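Local coordinates for D-glycerate 2-kinase (Thermotoga maritima, PDB 2B8N), which catalyses the magnesium- and ATP-dependent phosphorylation of D-glycerate to 2-phosphoglycerate, a step in the breakdown of serine through 3-hydroxypyruvate, at residues A[48-53]-A[73-78]; A[196-201]-A[257-262]; A[215-220]-A[250-255]; A[279-284]-A[318-323]; A[332-337]-A[397-402]. All coordinates share one frame; numbering follows the deposited sequence.

Interaction 1: residues A[48-53]-A[73-78]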
# COMPACT_ATOMS: atom_id res chain seq x y z
N ASN A 48 9.35 -23.12 -6.74
CA ASN A 48 9.80 -24.44 -6.29
C ASN A 48 10.60 -24.43 -4.96
O ASN A 48 11.76 -24.87 -4.89
CB ASN A 48 10.58 -25.15 -7.39
CG ASN A 48 9.71 -25.51 -8.58
OD1 ASN A 48 8.48 -25.45 -8.52
ND2 ASN A 48 10.35 -25.89 -9.66
N LEU A 49 9.96 -23.94 -3.91
CA LEU A 49 10.65 -23.78 -2.65
C LEU A 49 10.59 -25.07 -1.82
O LEU A 49 9.65 -25.85 -1.92
CB LEU A 49 10.07 -22.59 -1.87
CG LEU A 49 10.20 -21.22 -2.54
CD1 LEU A 49 9.83 -20.10 -1.56
CD2 LEU A 49 11.60 -21.00 -3.14
N ASP A 50 11.64 -25.27 -1.02
CA ASP A 50 11.79 -26.43 -0.15
C ASP A 50 12.43 -26.03 1.18
O ASP A 50 13.13 -25.00 1.25
CB ASP A 50 12.68 -27.46 -0.84
CG ASP A 50 11.97 -28.17 -1.97
OD1 ASP A 50 10.91 -28.79 -1.70
OD2 ASP A 50 12.47 -28.13 -3.12
N ARG A 51 12.20 -26.85 2.21
CA ARG A 51 12.81 -26.63 3.53
C ARG A 51 12.52 -25.22 4.06
O ARG A 51 13.44 -24.50 4.43
CB ARG A 51 14.34 -26.79 3.44
CG ARG A 51 14.82 -28.13 2.99
CD ARG A 51 16.33 -28.16 3.03
NE ARG A 51 16.77 -29.33 3.78
CZ ARG A 51 17.30 -29.32 5.01
NH1 ARG A 51 17.49 -28.20 5.67
NH2 ARG A 51 17.64 -30.48 5.56
N VAL A 52 11.23 -24.86 4.07
CA VAL A 52 10.77 -23.48 4.23
C VAL A 52 10.42 -23.17 5.70
O VAL A 52 9.74 -23.95 6.37
CB VAL A 52 9.54 -23.17 3.25
CG1 VAL A 52 9.01 -21.77 3.42
CG2 VAL A 52 9.90 -23.43 1.78
N ILE A 53 10.94 -22.05 6.19
CA ILE A 53 10.45 -21.40 7.39
C ILE A 53 9.70 -20.17 6.88
O ILE A 53 10.26 -19.32 6.22
CB ILE A 53 11.59 -20.99 8.35
CG1 ILE A 53 12.22 -22.23 9.02
CG2 ILE A 53 11.06 -20.04 9.45
CD1 ILE A 53 12.99 -23.13 8.10
N GLY A 73 2.34 -26.86 1.95
CA GLY A 73 2.08 -27.89 2.95
C GLY A 73 3.26 -28.16 3.88
O GLY A 73 3.90 -27.24 4.36
N LYS A 74 3.55 -29.44 4.12
CA LYS A 74 4.58 -29.84 5.10
C LYS A 74 6.05 -29.52 4.71
O LYS A 74 6.97 -29.77 5.50
CB LYS A 74 4.42 -31.32 5.48
CG LYS A 74 3.13 -31.57 6.29
CD LYS A 74 3.26 -31.11 7.76
CE LYS A 74 2.02 -30.35 8.28
NZ LYS A 74 2.02 -28.94 7.80
N LYS A 75 6.25 -28.95 3.51
CA LYS A 75 7.52 -28.36 3.13
C LYS A 75 7.80 -27.13 3.97
O LYS A 75 8.95 -26.70 4.05
CB LYS A 75 7.53 -27.93 1.66
CG LYS A 75 7.36 -29.05 0.68
CD LYS A 75 7.06 -28.50 -0.69
CE LYS A 75 7.41 -29.51 -1.74
NZ LYS A 75 6.61 -29.26 -2.94
N ILE A 76 6.74 -26.54 4.54
CA ILE A 76 6.92 -25.57 5.62
C ILE A 76 7.07 -26.33 6.94
O ILE A 76 6.20 -27.10 7.36
CB ILE A 76 5.77 -24.54 5.74
CG1 ILE A 76 5.70 -23.60 4.53
CG2 ILE A 76 5.94 -23.70 7.04
CD1 ILE A 76 4.28 -23.09 4.26
N ARG A 77 8.21 -26.08 7.59
CA ARG A 77 8.58 -26.73 8.82
C ARG A 77 8.09 -25.93 10.02
O ARG A 77 7.79 -26.51 11.05
CB ARG A 77 10.08 -26.89 8.82
CG ARG A 77 10.50 -27.69 7.62
CD ARG A 77 11.96 -28.00 7.57
NE ARG A 77 12.16 -29.22 6.80
CZ ARG A 77 13.27 -29.95 6.80
NH1 ARG A 77 14.33 -29.59 7.53
NH2 ARG A 77 13.32 -31.05 6.06
N LYS A 78 8.02 -24.61 9.86
CA LYS A 78 7.55 -23.71 10.91
C LYS A 78 6.98 -22.46 10.23
O LYS A 78 7.52 -21.99 9.23
CB LYS A 78 8.70 -23.31 11.85
CG LYS A 78 8.39 -23.55 13.35
CD LYS A 78 7.28 -22.63 13.89
CE LYS A 78 6.07 -23.41 14.47
NZ LYS A 78 4.98 -23.73 13.45
O HOH W 1 8.06 -26.89 -3.78
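In a beta-alpha-beta crossover (strand 52-57, helix 61-72, strand 76-84) the two parallel strands first meet at Val52 and Ile76, whose CA atoms lie 4.6 Å apart. Two backbone bonds, each close to linear, fix this register: Val52 N gives to Lys75 O at 2.9 Å, and Val52 O accepts from Arg77 N at 2.9 Å. The same Val52 O receives a CA-H contact from Ile76. On the sheet face carrying both residues, Val52 CG1 meets Ile76 CG1 at 3.9 Å. With Val52 CG1 anti to the backbone N (chi1 178°), that methyl can reach its neighbour; Leu130 of strand 128-133 also touches the Val52 side chain. Upstream, the extended Lys75 chain runs past Asp50, its CE 3.6 Å from Asp50 OD1, but NZ stays 4.5 Å from that oxygen, beyond a salt bridge. A water joins Lys75 NZ to Leu49 O instead. Arg77 NH1 lies over one face of the Arg51 guanidinium, the two planes 48° apart. Arg51 NH1 is salt-bridged to Asp127, which would probably offset the closeness of like charges. Between the two segments the charged ends thus make no direct ion pair, and the backbone bonds with a small apolar patch define the pairing.

Interaction 2: residues A[196-201]-A[257-262]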
# COMPACT_ATOMS: atom_id res chain seq x y z
N ALA A 196 11.51 -13.34 -0.72
CA ALA A 196 10.44 -12.47 -0.27
C ALA A 196 9.36 -12.27 -1.32
O ALA A 196 9.64 -12.04 -2.52
CB ALA A 196 11.00 -11.12 0.14
N LEU A 197 8.11 -12.39 -0.87
CA LEU A 197 6.96 -11.97 -1.65
C LEU A 197 6.38 -10.72 -0.99
O LEU A 197 5.96 -10.72 0.19
CB LEU A 197 5.92 -13.07 -1.72
CG LEU A 197 6.32 -14.44 -2.31
CD1 LEU A 197 5.05 -15.18 -2.71
CD2 LEU A 197 7.30 -14.37 -3.48
N VAL A 198 6.33 -9.65 -1.79
CA VAL A 198 5.96 -8.35 -1.31
C VAL A 198 4.66 -7.87 -1.96
O VAL A 198 4.47 -7.93 -3.18
CB VAL A 198 7.08 -7.34 -1.59
CG1 VAL A 198 6.71 -5.97 -1.05
CG2 VAL A 198 8.37 -7.82 -0.98
N LEU A 199 3.77 -7.38 -1.11
CA LEU A 199 2.52 -6.80 -1.55
C LEU A 199 2.64 -5.32 -1.22
O LEU A 199 2.47 -4.94 -0.07
CB LEU A 199 1.38 -7.48 -0.79
CG LEU A 199 -0.06 -7.25 -1.20
CD1 LEU A 199 -0.19 -6.81 -2.63
CD2 LEU A 199 -0.81 -8.54 -0.98
N SER A 200 2.96 -4.50 -2.22
CA SER A 200 3.41 -3.13 -1.99
C SER A 200 2.33 -2.06 -1.92
O SER A 200 1.57 -1.82 -2.89
CB SER A 200 4.42 -2.73 -3.06
OG SER A 200 4.58 -1.32 -3.07
N ASP A 201 2.33 -1.35 -0.79
CA ASP A 201 1.48 -0.19 -0.58
C ASP A 201 2.27 1.13 -0.74
O ASP A 201 1.72 2.21 -0.48
CB ASP A 201 0.80 -0.30 0.79
CG ASP A 201 1.77 -0.15 1.95
OD1 ASP A 201 2.99 -0.23 1.73
OD2 ASP A 201 1.32 0.08 3.09
N ILE A 257 13.85 -11.10 -4.27
CA ILE A 257 12.57 -10.41 -4.03
C ILE A 257 11.67 -10.41 -5.26
O ILE A 257 12.12 -10.13 -6.37
CB ILE A 257 12.78 -8.96 -3.57
CG1 ILE A 257 13.56 -8.93 -2.25
CG2 ILE A 257 11.42 -8.26 -3.37
CD1 ILE A 257 13.98 -7.57 -1.79
N HIS A 258 10.39 -10.74 -5.03
CA HIS A 258 9.34 -10.71 -6.05
C HIS A 258 8.17 -9.85 -5.57
O HIS A 258 7.65 -10.05 -4.48
CB HIS A 258 8.86 -12.11 -6.34
CG HIS A 258 9.96 -13.09 -6.54
ND1 HIS A 258 10.47 -13.39 -7.79
CD2 HIS A 258 10.68 -13.82 -5.66
CE1 HIS A 258 11.45 -14.27 -7.66
NE2 HIS A 258 11.60 -14.55 -6.38
N LEU A 259 7.79 -8.87 -6.39
CA LEU A 259 6.63 -8.02 -6.12
C LEU A 259 5.43 -8.75 -6.67
O LEU A 259 5.25 -8.80 -7.89
CB LEU A 259 6.75 -6.63 -6.81
CG LEU A 259 7.80 -5.64 -6.28
CD1 LEU A 259 8.01 -4.46 -7.27
CD2 LEU A 259 7.41 -5.14 -4.92
N ILE A 260 4.61 -9.31 -5.78
CA ILE A 260 3.42 -10.06 -6.20
C ILE A 260 2.16 -9.17 -6.28
O ILE A 260 1.19 -9.52 -6.92
CB ILE A 260 3.19 -11.35 -5.34
CG1 ILE A 260 2.70 -11.03 -3.93
CG2 ILE A 260 4.47 -12.18 -5.27
CD1 ILE A 260 2.29 -12.22 -3.16
N GLY A 261 2.18 -8.02 -5.64
CA GLY A 261 1.11 -7.07 -5.85
C GLY A 261 1.60 -5.65 -5.79
O GLY A 261 2.46 -5.32 -5.00
N ASN A 262 1.04 -4.82 -6.64
CA ASN A 262 1.32 -3.38 -6.62
C ASN A 262 0.33 -2.69 -7.52
O ASN A 262 -0.47 -3.34 -8.17
CB ASN A 262 2.74 -3.12 -7.11
CG ASN A 262 2.94 -3.59 -8.52
OD1 ASN A 262 1.98 -3.94 -9.22
ND2 ASN A 262 4.19 -3.58 -8.97
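Two short, nearly straight backbone bonds stand near the ends of this pairing: Ser200 N gives to Gly261 O at 2.9 Å, the donor 35° above the carbonyl plane, and His258 N to Ala196 O at 2.9 Å. Between them Val198 N donates to His258 O at 3.0 Å, and Val198 O accepts a more bent bond from Ile260 N at 2.9 Å. Val198 O also receives a weak bond from Gly261 N at 3.4 Å, so one carbonyl faces two successive N-H groups. The pairing moves on by one residue between Val198-Leu259 and Leu199-Gly261, which is a beta bulge. Ser200 OG and Asn262 ND2 both bond to Asp205, while Asn262 OD1 accepts from Lys265 N as N-cap of helix 263-276.

Around these bonds, Val198 CG2 meets Ile257 CG2 at 3.9 Å, and Val198 CB lies beside Leu259 CD2. On the other face Leu197 crosses Ile260 at about a right angle. Ile260 CG1 sits between the backbone N and the carbonyl carbon (chi1 72°), leaving CG2 3.9 Å from Leu197 CB. Leu199 CD1 lies 3.5 Å from Gly261 CA, where a CB on the glycine would collide with it. The segments 196-199 and 257-261, their axes 34° apart, pair strand 193-199 with the outermost strand, 255-261, of a six-stranded parallel sheet whose strand order, 3-2-1-4-5-6, is that of Rossmann-like folds.

Interaction 3: residues A[215-220]-A[250-255]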
# COMPACT_ATOMS: atom_id res chain seq x y z
N ALA A 215 15.11 -6.97 4.30
CA ALA A 215 15.95 -7.78 3.43
C ALA A 215 16.38 -6.92 2.25
O ALA A 215 16.17 -7.31 1.09
CB ALA A 215 15.20 -8.98 2.95
N TRP A 216 16.93 -5.74 2.53
CA TRP A 216 17.45 -4.86 1.47
C TRP A 216 18.67 -4.16 1.98
O TRP A 216 18.65 -3.66 3.11
CB TRP A 216 16.42 -3.82 1.05
CG TRP A 216 16.82 -3.12 -0.22
CD1 TRP A 216 17.38 -1.87 -0.35
CD2 TRP A 216 16.70 -3.64 -1.54
NE1 TRP A 216 17.61 -1.59 -1.69
CE2 TRP A 216 17.20 -2.66 -2.43
CE3 TRP A 216 16.21 -4.84 -2.05
CZ2 TRP A 216 17.23 -2.84 -3.80
CZ3 TRP A 216 16.24 -5.03 -3.39
CH2 TRP A 216 16.75 -4.04 -4.27
N PRO A 217 19.74 -4.07 1.17
CA PRO A 217 20.94 -3.43 1.71
C PRO A 217 20.72 -1.95 2.03
O PRO A 217 19.90 -1.27 1.39
CB PRO A 217 21.98 -3.62 0.59
CG PRO A 217 21.21 -3.69 -0.62
CD PRO A 217 19.95 -4.45 -0.24
N ASP A 218 21.44 -1.47 3.04
CA ASP A 218 21.33 -0.09 3.52
C ASP A 218 22.54 0.69 3.04
O ASP A 218 23.65 0.50 3.58
CB ASP A 218 21.24 -0.06 5.05
CG ASP A 218 21.21 1.35 5.63
OD1 ASP A 218 21.02 2.33 4.88
OD2 ASP A 218 21.39 1.48 6.86
N SER A 219 22.34 1.55 2.05
CA SER A 219 23.45 2.34 1.50
C SER A 219 23.90 3.47 2.45
O SER A 219 25.05 3.92 2.39
CB SER A 219 23.12 2.88 0.11
OG SER A 219 22.14 3.90 0.18
N SER A 220 23.01 3.91 3.34
CA SER A 220 23.38 4.95 4.30
C SER A 220 24.32 4.44 5.39
O SER A 220 24.35 3.26 5.71
CB SER A 220 22.15 5.58 4.95
OG SER A 220 21.60 4.73 5.94
N LYS A 250 25.92 -3.36 3.86
CA LYS A 250 26.05 -2.57 2.62
C LYS A 250 25.73 -3.40 1.37
O LYS A 250 25.45 -2.84 0.31
CB LYS A 250 27.44 -1.92 2.56
CG LYS A 250 27.70 -0.85 3.68
CD LYS A 250 26.89 0.47 3.44
CE LYS A 250 26.69 1.29 4.73
NZ LYS A 250 25.51 0.89 5.57
N HIS A 251 25.73 -4.72 1.51
CA HIS A 251 25.48 -5.65 0.43
C HIS A 251 24.86 -6.90 1.03
O HIS A 251 25.16 -7.27 2.16
CB HIS A 251 26.81 -5.99 -0.26
CG HIS A 251 27.80 -6.66 0.65
ND1 HIS A 251 28.78 -5.97 1.35
CD2 HIS A 251 27.97 -7.97 0.98
CE1 HIS A 251 29.50 -6.83 2.07
NE2 HIS A 251 29.02 -8.04 1.87
N LEU A 252 23.98 -7.55 0.27
CA LEU A 252 23.35 -8.82 0.69
C LEU A 252 23.45 -9.82 -0.46
O LEU A 252 23.13 -9.50 -1.59
CB LEU A 252 21.87 -8.60 1.06
CG LEU A 252 21.48 -7.59 2.16
CD1 LEU A 252 19.97 -7.39 2.25
CD2 LEU A 252 21.99 -8.00 3.50
N SER A 253 23.92 -11.04 -0.18
CA SER A 253 24.07 -12.06 -1.21
C SER A 253 22.97 -13.13 -1.17
O SER A 253 22.88 -13.93 -2.08
CB SER A 253 25.43 -12.73 -1.05
OG SER A 253 25.66 -13.11 0.30
N ASN A 254 22.16 -13.15 -0.11
CA ASN A 254 21.20 -14.24 0.11
C ASN A 254 19.73 -13.83 -0.04
O ASN A 254 18.87 -14.30 0.71
CB ASN A 254 21.42 -14.84 1.51
CG ASN A 254 21.01 -13.88 2.61
OD1 ASN A 254 21.09 -12.66 2.44
ND2 ASN A 254 20.56 -14.42 3.74
N VAL A 255 19.41 -12.99 -1.02
CA VAL A 255 18.03 -12.49 -1.16
C VAL A 255 17.48 -12.55 -2.58
O VAL A 255 18.15 -12.20 -3.53
CB VAL A 255 17.94 -11.03 -0.71
CG1 VAL A 255 16.55 -10.48 -0.98
CG2 VAL A 255 18.28 -10.90 0.78
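Lys250 NZ grips the 215-220 loop by two backbone carbonyls, donating to Asp218 O at 2.8 Å and to Ser220 O at 2.6 Å. Neither is met squarely: the ammonium is tilted 27° from the carbonyl plane of Asp218 and 30° from that of Ser220. Bends at chi2 (-72°) and chi4 fold the lysine back so that its end reaches these oxygens although its base starts away from the loop. Glu247 forms a salt bridge with the same ammonium and Thr248 O also accepts from it, so three N-H groups must be shared among four acceptors.

The Asp218 carboxylate is 4.4 Å from Lys250 NZ at OD2 and is satisfied by others. Its OD1 accepts Ser220 N at 3.0 Å from above the carboxylate plane, closing an Asx turn, and Ser220 OG at 2.7 Å on the syn lone pair; Lys175 is a salt-bridge partner. OD2 accepts from Thr248 OG1.

Farther along, the contact turns apolar. Leu252 CD1 lies against the backbone at Trp216 and Pro217, 3.9 Å from Pro217 CD, while Val255 CG2 approaches Ala215 CB at 4.2 Å. One ammonium thus ties down carbonyls two residues apart, and the Asx turn probably holds both in position to receive it.

Interaction 4: residues A[279-284]-A[318-323]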
# COMPACT_ATOMS: atom_id res chain seq x y z
N PHE A 279 -13.73 -2.69 -25.10
CA PHE A 279 -13.20 -1.32 -24.99
C PHE A 279 -11.82 -1.19 -25.58
O PHE A 279 -10.98 -2.06 -25.40
CB PHE A 279 -13.14 -0.85 -23.53
CG PHE A 279 -14.48 -0.50 -22.97
CD1 PHE A 279 -15.12 0.67 -23.35
CD2 PHE A 279 -15.11 -1.35 -22.07
CE1 PHE A 279 -16.37 1.00 -22.85
CE2 PHE A 279 -16.38 -1.05 -21.57
CZ PHE A 279 -17.01 0.13 -21.96
N ASN A 280 -11.58 -0.09 -26.28
CA ASN A 280 -10.23 0.31 -26.59
C ASN A 280 -9.67 0.81 -25.26
O ASN A 280 -10.16 1.82 -24.73
CB ASN A 280 -10.20 1.43 -27.64
CG ASN A 280 -10.83 1.03 -28.97
OD1 ASN A 280 -10.59 -0.07 -29.50
ND2 ASN A 280 -11.65 1.93 -29.51
N ALA A 281 -8.67 0.13 -24.71
CA ALA A 281 -8.19 0.42 -23.36
C ALA A 281 -6.71 0.71 -23.34
O ALA A 281 -5.93 0.01 -24.00
CB ALA A 281 -8.48 -0.74 -22.44
N GLU A 282 -6.33 1.74 -22.57
CA GLU A 282 -4.91 2.01 -22.27
C GLU A 282 -4.70 2.56 -20.85
O GLU A 282 -5.60 3.19 -20.26
CB GLU A 282 -4.26 2.92 -23.34
CG GLU A 282 -2.75 3.04 -23.25
CD GLU A 282 -1.99 1.70 -23.37
OE1 GLU A 282 -2.06 0.83 -22.46
OE2 GLU A 282 -1.28 1.52 -24.38
N ILE A 283 -3.51 2.30 -20.34
CA ILE A 283 -3.02 2.84 -19.09
C ILE A 283 -2.28 4.12 -19.37
O ILE A 283 -1.23 4.10 -20.04
CB ILE A 283 -2.04 1.86 -18.43
CG1 ILE A 283 -2.77 0.57 -18.02
CG2 ILE A 283 -1.38 2.51 -17.20
CD1 ILE A 283 -1.85 -0.57 -17.59
N ILE A 284 -2.77 5.23 -18.83
CA ILE A 284 -2.14 6.55 -19.03
C ILE A 284 -0.98 6.79 -18.07
O ILE A 284 0.05 7.35 -18.44
CB ILE A 284 -3.14 7.66 -18.86
CG1 ILE A 284 -4.30 7.48 -19.85
CG2 ILE A 284 -2.48 9.00 -19.08
CD1 ILE A 284 -3.86 7.37 -21.30
N ALA A 318 -11.60 3.09 -22.67
CA ALA A 318 -11.36 2.93 -21.25
C ALA A 318 -9.96 3.45 -20.92
O ALA A 318 -8.97 2.84 -21.32
CB ALA A 318 -11.50 1.48 -20.84
N LEU A 319 -9.91 4.57 -20.20
CA LEU A 319 -8.66 5.18 -19.75
C LEU A 319 -8.38 4.70 -18.35
O LEU A 319 -9.24 4.84 -17.48
CB LEU A 319 -8.81 6.70 -19.74
CG LEU A 319 -9.15 7.40 -21.05
CD1 LEU A 319 -9.51 8.80 -20.74
CD2 LEU A 319 -7.98 7.38 -22.02
N ILE A 320 -7.17 4.18 -18.09
CA ILE A 320 -6.83 3.64 -16.75
C ILE A 320 -5.71 4.45 -16.05
O ILE A 320 -4.65 4.72 -16.63
CB ILE A 320 -6.42 2.12 -16.81
CG1 ILE A 320 -7.61 1.25 -17.25
CG2 ILE A 320 -5.88 1.62 -15.43
CD1 ILE A 320 -7.47 0.71 -18.63
N PHE A 321 -5.97 4.80 -14.79
CA PHE A 321 -5.01 5.53 -13.95
C PHE A 321 -4.80 4.87 -12.58
O PHE A 321 -5.73 4.35 -11.95
CB PHE A 321 -5.47 6.98 -13.74
CG PHE A 321 -5.88 7.69 -15.01
CD1 PHE A 321 -7.14 7.52 -15.53
CD2 PHE A 321 -5.01 8.55 -15.67
CE1 PHE A 321 -7.53 8.19 -16.69
CE2 PHE A 321 -5.40 9.21 -16.84
CZ PHE A 321 -6.65 9.03 -17.35
N GLY A 322 -3.55 4.88 -12.14
CA GLY A 322 -3.17 4.36 -10.83
C GLY A 322 -2.18 5.29 -10.17
O GLY A 322 -1.42 5.97 -10.85
N GLY A 323 -2.20 5.31 -8.84
CA GLY A 323 -1.22 6.07 -8.09
C GLY A 323 -1.64 6.33 -6.67
O GLY A 323 -2.38 5.55 -6.08
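Phe321 CE2 lies 3.4 Å from Ile284 CB, the ring meeting the isoleucine obliquely, the two side chains alongside and pointing the same way. Ile284 CG1, anti to the carbonyl carbon (chi1 -58°), is thereby brought against the same CE2. Ile299 and Ile302 of helix 292-309 and Ile424 of strand 422-428 also touch the Phe321 side chain. The other ring, of Phe279, meets Ala318 CB obliquely too, its own CB being 3.9 Å from that methyl. Were Phe321 replaced by a serine, Ile284 would probably lose its aromatic neighbour and a gap would open towards helix 292-309.

Four backbone bonds run between the strands, from Ala318 N to Asn280 O (2.8 Å) at one end to Ile284 N to Ile320 O (2.9 Å) at the other. Between them Glu282 bonds through N to Ala318 O and through O to Ile320 N. Ala281 and Ile283 share a face with Ala318 and Ile320, where Ile283 CG1 comes 4.1 Å from Ile320 CB and helix 263-276 packs over both isoleucines. Glu282 OE1 turns its anti lone pair to Ile283 N and is salt-bridged to Lys271. Regular parallel bonding with strand axes 27° apart thus satisfies the backbone groups that the two strands turn to each other, while hydrocarbon packs on each sheet face against a different helix.

Interaction 5: residues A[332-337]-A[397-402]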
# COMPACT_ATOMS: atom_id res chain seq x y z
N ASN A 332 -13.46 21.04 7.12
CA ASN A 332 -13.71 20.06 8.19
C ASN A 332 -14.73 18.98 7.83
O ASN A 332 -15.24 18.28 8.72
CB ASN A 332 -14.08 20.76 9.51
CG ASN A 332 -14.92 22.00 9.31
OD1 ASN A 332 -15.58 22.16 8.27
ND2 ASN A 332 -14.88 22.90 10.28
N GLY A 333 -14.98 18.80 6.53
CA GLY A 333 -15.89 17.76 6.07
C GLY A 333 -15.32 16.36 6.22
O GLY A 333 -14.22 16.17 6.76
N ILE A 334 -16.07 15.37 5.75
CA ILE A 334 -15.56 14.03 5.67
C ILE A 334 -15.47 13.59 4.19
O ILE A 334 -16.35 13.89 3.37
CB ILE A 334 -16.38 13.06 6.52
CG1 ILE A 334 -17.79 12.90 5.97
CG2 ILE A 334 -16.45 13.53 8.01
CD1 ILE A 334 -18.31 11.52 6.17
N GLY A 335 -14.38 12.91 3.86
CA GLY A 335 -14.06 12.56 2.49
C GLY A 335 -12.77 11.75 2.42
O GLY A 335 -12.38 11.09 3.38
N GLY A 336 -12.13 11.78 1.27
CA GLY A 336 -10.89 11.05 1.09
C GLY A 336 -10.35 11.42 -0.25
O GLY A 336 -11.07 12.05 -1.02
N ARG A 337 -9.11 11.07 -0.56
CA ARG A 337 -8.55 11.45 -1.85
C ARG A 337 -9.38 10.95 -3.05
O ARG A 337 -9.67 11.73 -3.98
CB ARG A 337 -7.09 11.03 -1.98
CG ARG A 337 -6.81 9.54 -1.91
CD ARG A 337 -5.34 9.35 -1.56
NE ARG A 337 -4.85 8.00 -1.83
CZ ARG A 337 -4.48 7.11 -0.90
NH1 ARG A 337 -4.50 7.40 0.39
NH2 ARG A 337 -4.05 5.92 -1.29
N ASN A 397 -14.88 22.52 1.27
CA ASN A 397 -14.92 22.18 2.68
C ASN A 397 -14.38 20.77 2.98
O ASN A 397 -14.45 20.32 4.13
CB ASN A 397 -16.36 22.33 3.17
CG ASN A 397 -16.46 22.56 4.65
OD1 ASN A 397 -15.84 23.47 5.20
ND2 ASN A 397 -17.26 21.74 5.31
N ASN A 398 -13.83 20.10 1.97
CA ASN A 398 -13.30 18.73 2.11
C ASN A 398 -14.37 17.74 2.65
O ASN A 398 -14.12 16.90 3.52
CB ASN A 398 -12.02 18.72 2.97
CG ASN A 398 -10.86 19.47 2.32
OD1 ASN A 398 -10.40 20.49 2.83
ND2 ASN A 398 -10.39 18.96 1.20
N ASP A 399 -15.57 17.86 2.08
CA ASP A 399 -16.74 17.07 2.46
C ASP A 399 -17.25 16.29 1.25
O ASP A 399 -18.45 16.23 0.98
CB ASP A 399 -17.82 18.03 3.00
CG ASP A 399 -18.86 17.34 3.87
OD1 ASP A 399 -18.54 16.36 4.58
OD2 ASP A 399 -20.01 17.82 3.85
N SER A 400 -16.33 15.70 0.50
CA SER A 400 -16.65 14.88 -0.68
C SER A 400 -17.60 13.70 -0.36
O SER A 400 -18.56 13.47 -1.07
CB SER A 400 -15.34 14.38 -1.34
OG SER A 400 -14.29 14.14 -0.37
N TYR A 401 -17.36 12.99 0.73
CA TYR A 401 -18.22 11.84 1.11
C TYR A 401 -19.69 12.18 1.01
O TYR A 401 -20.45 11.45 0.36
CB TYR A 401 -17.91 11.36 2.53
CG TYR A 401 -18.70 10.14 2.97
CD1 TYR A 401 -19.98 10.27 3.49
CD2 TYR A 401 -18.15 8.87 2.91
CE1 TYR A 401 -20.71 9.15 3.92
CE2 TYR A 401 -18.87 7.75 3.33
CZ TYR A 401 -20.15 7.90 3.83
OH TYR A 401 -20.87 6.81 4.25
N ASN A 402 -20.07 13.27 1.68
CA ASN A 402 -21.48 13.69 1.79
C ASN A 402 -22.08 14.12 0.46
O ASN A 402 -23.24 13.84 0.20
CB ASN A 402 -21.64 14.84 2.80
CG ASN A 402 -21.60 14.37 4.25
OD1 ASN A 402 -21.79 13.20 4.54
ND2 ASN A 402 -21.36 15.29 5.16
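Gly333 and Asp399 form the close-fitting part of this contact, with CA atoms 3.8 Å apart. A side chain on Gly333 would run into Asp399 CB and the carbonyls of Asn397 and Asn398, and one on Gly335 into Ser400 OG, so the glycines let the two backbones approach. Gly333 N gives to Asn397 O at 2.9 Å. The Asp399 carboxylate, its CG anti to the backbone N (chi1 -159°), takes Ile334 N on the anti side of OD1 at 2.9 Å, while OD2 accepts from Asn402 ND2 at 3.2 Å. With a leucine in place of Asp399, Ile334 N is likely to lose its acceptor, and the Asn402 amide would be left without that hold. Ile334 O in turn accepts from Tyr401 N at 3.0 Å, in the carbonyl plane and on a lone pair.

The outer side is more open to solvent: Ile334, though exposed, leans its CD1 obliquely on the Tyr401 ring, and the Tyr401 hydroxyl bonds to Asp370. The buried Asn398 has its amide held at both atoms, ND2 by Glu340 and OD1 by the backbone N of Lys330 and Gly331. With positive phi it is the C-prime residue of a Schellman motif ending helix 391-396, with Asp399 following as N-cap residue of helix 400-406: a glycine-rich loop of the MOFRL family region docks where one helix stops and the next begins.

In the fold
From the N terminus, interaction 1 closes a short beta-alpha-beta loop at one end of the parallel sheet's strands 52-57 and 76-84. Interaction 2 closes a longer loop on that same sheet, its centre about 20 Å from that of interaction 1. Within this second loop falls interaction 3, which brings together the two ends of a helical excursion; the two touch where Ile257 packs on Trp216 and Ala215. The chain then enters the mixed sheet, where interaction 4 closes a loop of 33 residues holding helix 292-309. Interaction 5 follows in series, closing 59 residues within the MOFRL region and tying the loop before helix 337-348 to the start of helix 400-406, across the chain's centre from interaction 1.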